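Local coordinates for sulfur oxidation protein soxB (Thermus thermophilus, PDB 2WDD) that hydrolyses sulfur-sulfur bonds in the Sox sulfur oxidation pathway, acting as a thiosulfohydrolase with a pair of manganese ions, at residues A[136-141]-A[422-427]; A[40-46]-A[99-105]; A[399-403]-A[507-511]; A[149-153]-A[176-181]. All blocks are in the same frame, centred on the assembly; numbering follows the deposited sequence.

Interaction 1 (A[136-141]-A[422-427]); sequences NSGLSL and YAYTGF. With TBU (tertiary-butyl alcohol), chain D.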
loop_
_atom_site.group_PDB
_atom_site.type_symbol
_atom_site.label_atom_id
_atom_site.label_comp_id
_atom_site.label_asym_id
_atom_site.label_seq_id
_atom_site.Cartn_x
_atom_site.Cartn_y
_atom_site.Cartn_z
ATOM N N ASN A 136 -4.449 1.890 9.731
ATOM C CA ASN A 136 -5.461 1.985 8.672
ATOM C C ASN A 136 -6.549 0.921 8.615
ATOM O O ASN A 136 -6.884 0.413 7.546
ATOM C CB ASN A 136 -4.781 2.160 7.317
ATOM C CG ASN A 136 -3.599 3.101 7.394
ATOM O OD1 ASN A 136 -2.464 2.716 7.121
ATOM N ND2 ASN A 136 -3.856 4.339 7.800
ATOM N N SER A 137 -7.146 0.626 9.764
ATOM C CA SER A 137 -8.236 -0.335 9.809
ATOM C C SER A 137 -9.024 -0.077 11.073
ATOM O O SER A 137 -8.569 0.645 11.946
ATOM C CB SER A 137 -7.705 -1.769 9.822
ATOM O OG SER A 137 -7.146 -2.089 11.093
ATOM N N GLY A 138 -10.211 -0.664 11.159
ATOM C CA GLY A 138 -11.033 -0.508 12.346
ATOM C C GLY A 138 -10.305 -1.050 13.564
ATOM O O GLY A 138 -10.185 -0.366 14.585
ATOM N N LEU A 139 -9.811 -2.282 13.461
ATOM C CA LEU A 139 -9.099 -2.912 14.566
ATOM C C LEU A 139 -7.955 -2.032 15.039
ATOM O O LEU A 139 -7.728 -1.873 16.246
ATOM C CB LEU A 139 -8.536 -4.266 14.140
ATOM C CG LEU A 139 -7.696 -5.014 15.179
ATOM C CD1 LEU A 139 -8.590 -5.574 16.292
ATOM C CD2 LEU A 139 -6.918 -6.144 14.500
ATOM N N SER A 140 -7.222 -1.460 14.091
ATOM C CA SER A 140 -6.097 -0.610 14.440
ATOM C C SER A 140 -6.528 0.659 15.162
ATOM O O SER A 140 -5.949 1.027 16.180
ATOM C CB SER A 140 -5.309 -0.220 13.187
ATOM O OG SER A 140 -4.289 0.699 13.513
ATOM N N LEU A 141 -7.500 1.368 14.598
ATOM C CA LEU A 141 -7.923 2.633 15.196
ATOM C C LEU A 141 -8.481 2.420 16.593
ATOM O O LEU A 141 -8.248 3.232 17.490
ATOM C CB LEU A 141 -8.958 3.342 14.322
ATOM C CG LEU A 141 -8.426 3.976 13.037
ATOM C CD1 LEU A 141 -9.595 4.435 12.182
ATOM C CD2 LEU A 141 -7.473 5.126 13.325
ATOM N N TYR A 422 -13.171 2.783 7.694
ATOM C CA TYR A 422 -11.852 2.864 8.320
ATOM C C TYR A 422 -10.773 2.285 7.399
ATOM O O TYR A 422 -9.656 2.796 7.355
ATOM C CB TYR A 422 -11.829 2.147 9.666
ATOM C CG TYR A 422 -12.723 2.756 10.735
ATOM C CD1 TYR A 422 -12.754 4.125 10.955
ATOM C CD2 TYR A 422 -13.518 1.940 11.538
ATOM C CE1 TYR A 422 -13.585 4.675 11.930
ATOM C CE2 TYR A 422 -14.343 2.480 12.521
ATOM C CZ TYR A 422 -14.365 3.841 12.709
ATOM O OH TYR A 422 -15.178 4.373 13.684
ATOM N N ALA A 423 -11.116 1.261 6.623
ATOM C CA ALA A 423 -10.159 0.712 5.652
ATOM C C ALA A 423 -9.806 1.741 4.569
ATOM O O ALA A 423 -8.698 1.742 4.039
ATOM C CB ALA A 423 -10.717 -0.541 4.998
ATOM N N TYR A 424 -10.767 2.591 4.220
ATOM C CA TYR A 424 -10.562 3.598 3.192
ATOM C C TYR A 424 -10.031 4.925 3.718
ATOM O O TYR A 424 -9.369 5.668 2.984
ATOM C CB TYR A 424 -11.901 3.918 2.527
ATOM C CG TYR A 424 -12.391 2.927 1.500
ATOM C CD1 TYR A 424 -11.660 2.673 0.339
ATOM C CD2 TYR A 424 -13.681 2.397 1.599
ATOM C CE1 TYR A 424 -12.180 1.846 -0.669
ATOM C CE2 TYR A 424 -14.214 1.577 0.603
ATOM C CZ TYR A 424 -13.455 1.290 -0.522
ATOM O OH TYR A 424 -13.993 0.485 -1.509
ATOM N N THR A 425 -10.441 5.297 4.933
ATOM C CA THR A 425 -10.142 6.634 5.438
ATOM C C THR A 425 -9.601 6.671 6.858
ATOM O O THR A 425 -9.632 7.730 7.510
ATOM C CB THR A 425 -11.392 7.555 5.348
ATOM O OG1 THR A 425 -12.411 7.082 6.242
ATOM C CG2 THR A 425 -11.949 7.624 3.925
ATOM N N GLY A 426 -9.116 5.528 7.332
ATOM C CA GLY A 426 -8.594 5.393 8.678
ATOM C C GLY A 426 -7.233 6.014 8.918
ATOM O O GLY A 426 -6.303 5.329 9.372
ATOM N N PHE A 427 -7.094 7.294 8.586
ATOM C CA PHE A 427 -5.885 8.059 8.903
ATOM C C PHE A 427 -5.982 8.402 10.387
ATOM O O PHE A 427 -7.073 8.663 10.889
ATOM C CB PHE A 427 -5.907 9.423 8.193
ATOM C CG PHE A 427 -5.832 9.343 6.697
ATOM C CD1 PHE A 427 -4.624 9.563 6.037
ATOM C CD2 PHE A 427 -6.974 9.114 5.942
ATOM C CE1 PHE A 427 -4.546 9.525 4.637
ATOM C CE2 PHE A 427 -6.906 9.056 4.547
ATOM C CZ PHE A 427 -5.692 9.227 3.901
HETATM O O TBU D . -12.199 5.787 15.378
HETATM C C TBU D . -12.052 6.075 16.768
HETATM C C1 TBU D . -13.406 6.096 17.450
HETATM C C2 TBU D . -11.182 4.991 17.402
HETATM C C3 TBU D . -11.409 7.453 16.938
HETATM O O HOH W 1 -6.554 0.095 4.752
HETATM O O HOH W 2 -4.466 4.399 11.178
#
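The carbonyl O of Gly426, the central residue of an inverse gamma turn, is gripped by two donors. Asn136 ND2 gives it a hydrogen bond of 3.1 Å, fairly straight at 152° but coming from above the carbonyl plane, and a water donates to it at 2.7 Å while accepting from Asn136 N. The CA-H of Asn136 adds a weaker contact. A second water ties Asn136 O to Ala423 O, so the loop leading into helix 138-143 is stitched to the C-terminal domain of this 5'-nucleotidase relative. With chi1 at -40°, CG of Asn136 sits beside its own backbone N, and the other end of the amide, OD1, bonds His38 ND1. His38 is a manganese ligand, which makes Asn136 a second-shell residue whose amide is held at both ends. Further along, Tyr422 lies against the start of the helix, its CB 3.6 Å from Gly138 N and its CD2 just as near Gly138 CA. Leu141 pushes CD1 to 3.4 Å from Tyr422 CD1. Tyr422 OH is bonded to His359 NE2. A tertiary-butyl alcohol lies next to this pair, its C2 3.4 Å from Leu141 O.

Interaction 2 (A[40-46]-A[99-105]); sequences QAFPHYF and GPIGGMG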
loop_
_atom_site.group_PDB
_atom_site.type_symbol
_atom_site.label_atom_id
_atom_site.label_comp_id
_atom_site.label_asym_id
_atom_site.label_seq_id
_atom_site.Cartn_x
_atom_site.Cartn_y
_atom_site.Cartn_z
ATOM N N GLN A 40 -5.665 -4.846 7.942
ATOM C CA GLN A 40 -6.854 -5.533 7.449
ATOM C C GLN A 40 -7.076 -6.866 8.130
ATOM O O GLN A 40 -6.489 -7.883 7.771
ATOM C CB GLN A 40 -6.829 -5.627 5.928
ATOM C CG GLN A 40 -6.891 -4.240 5.272
ATOM C CD GLN A 40 -8.166 -3.511 5.653
ATOM O OE1 GLN A 40 -9.262 -3.977 5.343
ATOM N NE2 GLN A 40 -8.032 -2.405 6.397
ATOM N N ALA A 41 -7.922 -6.836 9.152
ATOM C CA ALA A 41 -8.131 -7.997 10.000
ATOM C C ALA A 41 -9.026 -9.085 9.440
ATOM O O ALA A 41 -8.929 -10.252 9.840
ATOM C CB ALA A 41 -8.648 -7.542 11.356
ATOM N N PHE A 42 -9.897 -8.708 8.516
ATOM C CA PHE A 42 -10.878 -9.636 7.997
ATOM C C PHE A 42 -10.798 -9.860 6.510
ATOM O O PHE A 42 -10.358 -8.986 5.763
ATOM C CB PHE A 42 -12.269 -9.110 8.342
ATOM C CG PHE A 42 -12.472 -8.901 9.813
ATOM C CD1 PHE A 42 -12.401 -7.630 10.370
ATOM C CD2 PHE A 42 -12.580 -9.994 10.657
ATOM C CE1 PHE A 42 -12.529 -7.455 11.739
ATOM C CE2 PHE A 42 -12.713 -9.822 12.028
ATOM C CZ PHE A 42 -12.686 -8.556 12.565
ATOM N N PRO A 43 -11.296 -11.019 6.053
ATOM C CA PRO A 43 -11.338 -11.283 4.616
ATOM C C PRO A 43 -12.103 -10.137 3.958
ATOM O O PRO A 43 -13.098 -9.642 4.500
ATOM C CB PRO A 43 -12.174 -12.560 4.523
ATOM C CG PRO A 43 -11.915 -13.265 5.824
ATOM C CD PRO A 43 -11.800 -12.163 6.846
ATOM N N HIS A 44 -11.609 -9.672 2.820
ATOM C CA HIS A 44 -12.246 -8.572 2.116
ATOM C C HIS A 44 -11.870 -8.670 0.643
ATOM O O HIS A 44 -11.267 -9.659 0.225
ATOM C CB HIS A 44 -11.833 -7.215 2.731
ATOM C CG HIS A 44 -10.383 -6.878 2.568
ATOM N ND1 HIS A 44 -9.956 -5.734 1.927
ATOM C CD2 HIS A 44 -9.263 -7.519 2.976
ATOM C CE1 HIS A 44 -8.635 -5.697 1.928
ATOM N NE2 HIS A 44 -8.188 -6.784 2.532
ATOM N N TYR A 45 -12.196 -7.658 -0.145
ATOM C CA TYR A 45 -11.839 -7.700 -1.558
ATOM C C TYR A 45 -10.880 -6.573 -1.841
ATOM O O TYR A 45 -10.978 -5.515 -1.237
ATOM C CB TYR A 45 -13.084 -7.596 -2.423
ATOM C CG TYR A 45 -14.071 -8.697 -2.126
ATOM C CD1 TYR A 45 -13.962 -9.943 -2.740
ATOM C CD2 TYR A 45 -15.065 -8.515 -1.171
ATOM C CE1 TYR A 45 -14.855 -10.969 -2.438
ATOM C CE2 TYR A 45 -15.963 -9.535 -0.864
ATOM C CZ TYR A 45 -15.866 -10.744 -1.522
ATOM O OH TYR A 45 -16.754 -11.756 -1.213
ATOM N N PHE A 46 -9.932 -6.808 -2.746
ATOM C CA PHE A 46 -8.935 -5.788 -3.073
ATOM C C PHE A 46 -8.511 -5.935 -4.532
ATOM O O PHE A 46 -7.697 -6.803 -4.870
ATOM C CB PHE A 46 -7.718 -5.926 -2.149
ATOM C CG PHE A 46 -6.752 -4.766 -2.225
ATOM C CD1 PHE A 46 -6.855 -3.691 -1.347
ATOM C CD2 PHE A 46 -5.725 -4.763 -3.157
ATOM C CE1 PHE A 46 -5.961 -2.636 -1.409
ATOM C CE2 PHE A 46 -4.834 -3.701 -3.236
ATOM C CZ PHE A 46 -4.954 -2.636 -2.358
ATOM N N GLY A 99 -13.922 -16.054 -3.829
ATOM C CA GLY A 99 -14.144 -15.525 -2.498
ATOM C C GLY A 99 -13.207 -14.389 -2.137
ATOM O O GLY A 99 -12.349 -13.990 -2.933
ATOM N N PRO A 100 -13.383 -13.822 -0.937
ATOM C CA PRO A 100 -12.564 -12.697 -0.479
ATOM C C PRO A 100 -11.124 -13.128 -0.238
ATOM O O PRO A 100 -10.827 -14.317 -0.033
ATOM C CB PRO A 100 -13.221 -12.324 0.858
ATOM C CG PRO A 100 -13.776 -13.623 1.352
ATOM C CD PRO A 100 -14.286 -14.314 0.121
ATOM N N ILE A 101 -10.240 -12.134 -0.214
ATOM C CA ILE A 101 -8.829 -12.356 0.059
ATOM C C ILE A 101 -8.501 -11.869 1.473
ATOM O O ILE A 101 -9.308 -11.193 2.131
ATOM C CB ILE A 101 -7.919 -11.674 -0.992
ATOM C CG1 ILE A 101 -8.217 -10.176 -1.118
ATOM C CG2 ILE A 101 -8.054 -12.358 -2.350
ATOM C CD1 ILE A 101 -7.714 -9.346 0.059
ATOM N N GLY A 102 -7.313 -12.223 1.937
ATOM C CA GLY A 102 -6.829 -11.759 3.218
ATOM C C GLY A 102 -7.581 -12.221 4.442
ATOM O O GLY A 102 -8.214 -13.287 4.458
ATOM N N GLY A 103 -7.492 -11.395 5.479
ATOM C CA GLY A 103 -7.999 -11.690 6.807
ATOM C C GLY A 103 -6.793 -12.199 7.585
ATOM O O GLY A 103 -5.973 -12.961 7.058
ATOM N N MET A 104 -6.642 -11.761 8.829
ATOM C CA MET A 104 -5.502 -12.205 9.622
ATOM C C MET A 104 -5.606 -13.698 9.929
ATOM O O MET A 104 -4.592 -14.393 10.028
ATOM C CB MET A 104 -5.402 -11.397 10.914
ATOM C CG MET A 104 -4.884 -9.986 10.686
ATOM S SD MET A 104 -5.209 -8.913 12.087
ATOM C CE MET A 104 -4.302 -7.459 11.611
ATOM N N GLY A 105 -6.833 -14.198 10.046
ATOM C CA GLY A 105 -7.035 -15.612 10.308
ATOM C C GLY A 105 -6.454 -16.463 9.197
ATOM O O GLY A 105 -5.591 -17.317 9.423
HETATM O O HOH W 3 -6.163 -9.019 5.239
HETATM O O HOH W 4 -9.527 -12.959 9.873
#
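His44 and Ile101 form a single antiparallel bridge, a hydrogen-bonded pair: His44 N reaches Ile101 O at 2.8 Å, and Ile101 N returns to His44 O at 2.7 Å. The backbones are also packed tightly two residues further on, where Gly103, the N-cap residue of helix 104-120, slides its CA to within 3.4 Å of Phe42 C. A side chain there would run into Pro43 CD, so the bare glycine lets the two backbones touch. Met104 N, in the first turn of the helix, then bonds Ala41 O at 2.9 Å, while SD of its extended side chain lies 3.8 Å from Ala41 CB. Ile101 has chi1 at 55°, with CG1 between its backbone N and carbonyl carbon; this brings CD1 up to the His44 imidazole, 3.6 Å from NE2. Toward solvent, side chains take over from backbone: exposed Pro43 meets Pro100 ring to ring, and Pro100 CB sits over one face of the Tyr45 ring, 4.1 Å from its centroid, offset toward the rim. Elsewhere water fills in, one molecule joining Gln40 O to Gly103 N and another joining Ala41 O to Gly105 N. His44 itself is fixed from outside, ND1 by Thr408 OG1 and NE2 by Ala308 O. Helix 343-353 packs on Ala41, Phe42 and Met104, helix 146-155 meets Met104 as well, and helix 81-86 covers Ile101 and Tyr45.

Interaction 3 (A[399-403]-A[507-511]); sequences VFSPA and YGGRL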
loop_
_atom_site.group_PDB
_atom_site.type_symbol
_atom_site.label_atom_id
_atom_site.label_comp_id
_atom_site.label_asym_id
_atom_site.label_seq_id
_atom_site.Cartn_x
_atom_site.Cartn_y
_atom_site.Cartn_z
ATOM N N VAL A 399 -13.282 18.720 -4.594
ATOM C CA VAL A 399 -12.908 17.886 -3.452
ATOM C C VAL A 399 -11.642 17.123 -3.816
ATOM O O VAL A 399 -11.663 16.328 -4.760
ATOM C CB VAL A 399 -14.016 16.886 -3.083
ATOM C CG1 VAL A 399 -13.596 16.039 -1.883
ATOM C CG2 VAL A 399 -15.365 17.604 -2.839
ATOM N N PHE A 400 -10.563 17.348 -3.061
ATOM C CA PHE A 400 -9.298 16.653 -3.305
ATOM C C PHE A 400 -9.203 15.436 -2.397
ATOM O O PHE A 400 -9.135 15.573 -1.175
ATOM C CB PHE A 400 -8.103 17.578 -3.004
ATOM C CG PHE A 400 -7.958 18.719 -3.962
ATOM C CD1 PHE A 400 -6.999 18.679 -4.965
ATOM C CD2 PHE A 400 -8.741 19.858 -3.837
ATOM C CE1 PHE A 400 -6.828 19.741 -5.836
ATOM C CE2 PHE A 400 -8.581 20.926 -4.716
ATOM C CZ PHE A 400 -7.636 20.859 -5.728
ATOM N N SER A 401 -9.182 14.249 -3.002
ATOM C CA SER A 401 -9.077 12.999 -2.251
ATOM C C SER A 401 -7.666 12.463 -2.385
ATOM O O SER A 401 -7.077 12.501 -3.469
ATOM C CB SER A 401 -10.069 11.963 -2.798
ATOM O OG SER A 401 -11.402 12.276 -2.425
ATOM N N PRO A 402 -7.107 11.947 -1.282
ATOM C CA PRO A 402 -5.732 11.437 -1.265
ATOM C C PRO A 402 -5.619 10.112 -2.009
ATOM O O PRO A 402 -6.361 9.155 -1.741
ATOM C CB PRO A 402 -5.457 11.241 0.229
ATOM C CG PRO A 402 -6.817 10.911 0.813
ATOM C CD PRO A 402 -7.812 11.721 -0.005
ATOM N N ALA A 403 -4.644 10.049 -2.907
ATOM C CA ALA A 403 -4.432 8.867 -3.719
ATOM C C ALA A 403 -3.554 7.827 -3.040
ATOM O O ALA A 403 -2.567 7.371 -3.618
ATOM C CB ALA A 403 -3.851 9.258 -5.069
ATOM N N TYR A 507 -8.710 16.047 2.474
ATOM C CA TYR A 507 -8.416 15.300 3.687
ATOM C C TYR A 507 -7.244 14.366 3.378
ATOM O O TYR A 507 -6.971 14.064 2.209
ATOM C CB TYR A 507 -9.636 14.488 4.164
ATOM C CG TYR A 507 -9.945 13.277 3.315
ATOM C CD1 TYR A 507 -9.490 12.019 3.693
ATOM C CD2 TYR A 507 -10.749 13.372 2.181
ATOM C CE1 TYR A 507 -9.775 10.899 2.954
ATOM C CE2 TYR A 507 -11.021 12.241 1.403
ATOM C CZ TYR A 507 -10.532 11.004 1.817
ATOM O OH TYR A 507 -10.791 9.849 1.111
ATOM N N GLY A 508 -6.537 13.952 4.423
ATOM C CA GLY A 508 -5.424 13.012 4.297
ATOM C C GLY A 508 -4.120 13.558 3.742
ATOM O O GLY A 508 -3.255 12.773 3.317
ATOM N N GLY A 509 -3.937 14.878 3.771
ATOM C CA GLY A 509 -2.730 15.484 3.247
ATOM C C GLY A 509 -2.439 16.849 3.838
ATOM O O GLY A 509 -2.778 17.118 4.993
ATOM N N ARG A 510 -1.812 17.704 3.040
ATOM C CA ARG A 510 -1.398 19.035 3.478
ATOM C C ARG A 510 -1.907 20.167 2.603
ATOM O O ARG A 510 -1.457 21.303 2.738
ATOM C CB ARG A 510 0.129 19.120 3.447
ATOM C CG ARG A 510 0.800 18.296 4.493
ATOM C CD ARG A 510 2.298 18.314 4.287
ATOM N NE ARG A 510 2.945 17.531 5.312
ATOM C CZ ARG A 510 4.248 17.546 5.548
ATOM N NH1 ARG A 510 5.049 18.319 4.825
ATOM N NH2 ARG A 510 4.735 16.798 6.524
ATOM N N LEU A 511 -2.777 19.861 1.652
ATOM C CA LEU A 511 -3.239 20.893 0.744
ATOM C C LEU A 511 -3.800 22.127 1.457
ATOM O O LEU A 511 -3.575 23.266 1.034
ATOM C CB LEU A 511 -4.265 20.315 -0.226
ATOM C CG LEU A 511 -4.735 21.271 -1.322
ATOM C CD1 LEU A 511 -3.537 21.866 -2.070
ATOM C CD2 LEU A 511 -5.670 20.518 -2.281
HETATM O O HOH W 5 -11.758 9.935 -1.261
#
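Pro402 and Tyr507 meet at about a right angle, the pyrrolidine pointing into the tyrosine ring. Pro402 CD stands 3.6 Å from the centroid of the Tyr507 ring and 20° off its normal, a CH-pi contact over the face. A second forms further back along the strand, where Leu511 CD2 drops almost onto the middle of the Phe400 ring, 3.4 Å from its centroid and 14° off the normal, again with the two side chains roughly perpendicular. Both pairs close the end of a parallel strand pair, 398-401 beside 501-507, in the mixed sheet of the C-terminal domain. The torsions explain the aim. Tyr507 CG is held between its backbone N and carbonyl carbon (chi1 73°), which swings the ring across to Pro402, whereas Leu511 CG lies opposite its own N and carries CD2 to Phe400. At the edge of the tyrosine, in the ring plane, a water joins Tyr507 OH to Ser401 OG, at 2.6 Å from each. Replacing Tyr507 by a leucine would probably cost Pro402 the flat face it rests on and leave the water at Ser401 without its phenolic partner. Gly508 follows with positive phi; a CB there would collide with Pro402 CG. Strand 431-438 and helix 439-453 pack on both Phe400 and Leu511. Proline has no backbone N-H to offer Tyr507 O, whose nearest approach is the CD carbon at 3.3 Å, so strand-style pairing gives way here to dispersion and CH-pi contact, with polar linkage through water.

Interaction 4 (A[149-153]-A[176-181]); sequences VRWQN and LLGLFR
Helix 146-155 packs against the C-terminal end of helix 170-179, and Asn153 ties the two together with both ends of its amide. ND2 donates to Leu179 O at 2.9 Å, with the oxygen in the amide plane, while OD1 accepts from Arg181 N, also at 2.9 Å and fairly straight (164°). The pair of bonds grips the chain where Phe180 leaves the helix and fixes the amide's rotation. With alanine at this position, Leu179 O and Arg181 N would probably lose these partners, and the chain leaving the helix would be held less firmly. These helices belong to successive beta-alpha-beta crossovers, leading into neighbouring parallel strands 159-160 and 183-184, and their interface is apolar at the middle. Val149 CG1, anti to the backbone N (chi1 176°), comes 3.6 Å from Phe180 N and meets the phenylalanine ring at its edge; CG2 touches Leu176 CD2. Beside it the Gln152 amide lies against Phe180, planes 26° apart, OE1 3.5 Å from CD1; its polar ends are taken by Asp129 and Trp134. Nearer the surface, Leu179 covers one face of the Arg150 guanidinium, whose NE is salt-bridged to Glu146. A water links Asn153 O to Arg181 NE, lying in the guanidinium plane.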
loop_
_atom_site.group_PDB
_atom_site.type_symbol
_atom_site.label_atom_id
_atom_site.label_comp_id
_atom_site.label_asym_id
_atom_site.label_seq_id
_atom_site.Cartn_x
_atom_site.Cartn_y
_atom_site.Cartn_z
ATOM N N VAL A 149 -0.342 -5.665 16.540
ATOM C CA VAL A 149 0.925 -6.166 17.080
ATOM C C VAL A 149 0.676 -7.499 17.772
ATOM O O VAL A 149 1.450 -8.449 17.618
ATOM C CB VAL A 149 1.572 -5.159 18.055
ATOM C CG1 VAL A 149 2.843 -5.760 18.662
ATOM C CG2 VAL A 149 1.876 -3.837 17.349
ATOM N N ARG A 150 -0.407 -7.577 18.532
ATOM C CA ARG A 150 -0.729 -8.830 19.207
ATOM C C ARG A 150 -0.945 -9.938 18.189
ATOM O O ARG A 150 -0.559 -11.082 18.417
ATOM C CB ARG A 150 -1.935 -8.680 20.140
ATOM C CG ARG A 150 -1.621 -7.816 21.355
ATOM C CD ARG A 150 -2.686 -7.889 22.445
ATOM N NE ARG A 150 -2.323 -7.049 23.591
ATOM C CZ ARG A 150 -1.453 -7.399 24.537
ATOM N NH1 ARG A 150 -0.873 -8.590 24.505
ATOM N NH2 ARG A 150 -1.166 -6.559 25.524
ATOM N N TRP A 151 -1.513 -9.590 17.037
ATOM C CA TRP A 151 -1.681 -10.579 15.987
ATOM C C TRP A 151 -0.321 -11.005 15.418
ATOM O O TRP A 151 -0.065 -12.199 15.223
ATOM C CB TRP A 151 -2.603 -10.081 14.873
ATOM C CG TRP A 151 -2.441 -10.925 13.665
ATOM C CD1 TRP A 151 -2.855 -12.222 13.515
ATOM C CD2 TRP A 151 -1.667 -10.615 12.502
ATOM N NE1 TRP A 151 -2.436 -12.713 12.308
ATOM C CE2 TRP A 151 -1.683 -11.756 11.675
ATOM C CE3 TRP A 151 -0.963 -9.484 12.077
ATOM C CZ2 TRP A 151 -1.046 -11.788 10.432
ATOM C CZ3 TRP A 151 -0.328 -9.520 10.847
ATOM C CH2 TRP A 151 -0.366 -10.668 10.044
ATOM N N GLN A 152 0.572 -10.045 15.176
ATOM C CA GLN A 152 1.896 -10.399 14.664
ATOM C C GLN A 152 2.547 -11.407 15.610
ATOM O O GLN A 152 3.215 -12.351 15.178
ATOM C CB GLN A 152 2.793 -9.167 14.554
ATOM C CG GLN A 152 2.509 -8.244 13.374
ATOM C CD GLN A 152 3.365 -6.992 13.447
ATOM O OE1 GLN A 152 3.373 -6.301 14.464
ATOM N NE2 GLN A 152 4.132 -6.726 12.399
ATOM N N ASN A 153 2.323 -11.210 16.906
ATOM C CA ASN A 153 2.893 -12.094 17.917
ATOM C C ASN A 153 2.283 -13.497 17.873
ATOM O O ASN A 153 2.975 -14.484 18.137
ATOM C CB ASN A 153 2.730 -11.478 19.306
ATOM C CG ASN A 153 3.689 -10.330 19.545
ATOM O OD1 ASN A 153 4.611 -10.103 18.760
ATOM N ND2 ASN A 153 3.472 -9.591 20.629
ATOM N N LEU A 176 4.657 0.105 21.319
ATOM C CA LEU A 176 4.304 -1.073 20.554
ATOM C C LEU A 176 5.497 -1.962 20.225
ATOM O O LEU A 176 5.362 -3.178 20.162
ATOM C CB LEU A 176 3.526 -0.688 19.294
ATOM C CG LEU A 176 2.128 -0.136 19.587
ATOM C CD1 LEU A 176 1.432 0.271 18.283
ATOM C CD2 LEU A 176 1.316 -1.185 20.338
ATOM N N LEU A 177 6.664 -1.355 20.053
ATOM C CA LEU A 177 7.871 -2.131 19.776
ATOM C C LEU A 177 8.237 -2.944 21.015
ATOM O O LEU A 177 8.872 -3.993 20.915
ATOM C CB LEU A 177 9.011 -1.217 19.332
ATOM C CG LEU A 177 8.909 -0.768 17.868
ATOM C CD1 LEU A 177 10.040 0.181 17.477
ATOM C CD2 LEU A 177 8.862 -1.962 16.931
ATOM N N GLY A 178 7.806 -2.474 22.183
ATOM C CA GLY A 178 8.053 -3.220 23.405
ATOM C C GLY A 178 7.228 -4.493 23.394
ATOM O O GLY A 178 7.662 -5.541 23.882
ATOM N N LEU A 179 6.024 -4.403 22.836
ATOM C CA LEU A 179 5.125 -5.542 22.759
ATOM C C LEU A 179 5.499 -6.505 21.626
ATOM O O LEU A 179 5.389 -7.712 21.774
ATOM C CB LEU A 179 3.673 -5.066 22.602
ATOM C CG LEU A 179 2.584 -6.131 22.433
ATOM C CD1 LEU A 179 2.452 -6.974 23.715
ATOM C CD2 LEU A 179 1.253 -5.463 22.088
ATOM N N PHE A 180 5.909 -5.952 20.489
ATOM C CA PHE A 180 6.320 -6.731 19.316
ATOM C C PHE A 180 7.448 -7.717 19.657
ATOM O O PHE A 180 8.520 -7.310 20.086
ATOM C CB PHE A 180 6.768 -5.742 18.230
ATOM C CG PHE A 180 7.155 -6.385 16.921
ATOM C CD1 PHE A 180 6.275 -7.213 16.251
ATOM C CD2 PHE A 180 8.402 -6.132 16.357
ATOM C CE1 PHE A 180 6.630 -7.782 15.032
ATOM C CE2 PHE A 180 8.763 -6.699 15.148
ATOM C CZ PHE A 180 7.878 -7.518 14.483
ATOM N N ARG A 181 7.204 -9.011 19.451
ATOM C CA ARG A 181 8.200 -10.031 19.787
ATOM C C ARG A 181 9.237 -10.264 18.695
ATOM O O ARG A 181 10.277 -10.874 18.931
ATOM C CB ARG A 181 7.529 -11.334 20.214
ATOM C CG ARG A 181 6.779 -11.212 21.540
ATOM C CD ARG A 181 5.898 -12.422 21.805
ATOM N NE ARG A 181 6.648 -13.672 21.712
ATOM C CZ ARG A 181 7.367 -14.183 22.704
ATOM N NH1 ARG A 181 7.430 -13.555 23.870
ATOM N NH2 ARG A 181 8.023 -15.324 22.531
HETATM O O HOH W 6 5.696 -14.327 18.834
#

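In the fold
The contacts form a chain, 3–1–2–4: interaction 1 touches interaction 2, where Gln40 NE2 packs 3.5 Å from Ser137 CB, and interaction 3, where Phe427 CZ lies 3.7 Å from Pro402 CG. Interaction 4 is nested inside the loop that interaction 1 closes and meets interaction 2 through Trp151 NE1, 3.5 Å from Met104 CB; interactions 3 and 4 stay about 31 Å apart, centre to centre. The manganese centre is nearest to interaction 1, whose Asn136 side chain is about 7 Å from a metal ion and about 6 Å from a bound sulfate. Phe46 of interaction 2 approaches the ligand His288, side chains about 4 Å apart; the Pro402 and Gln152 side chains are each about 13 Å from manganese.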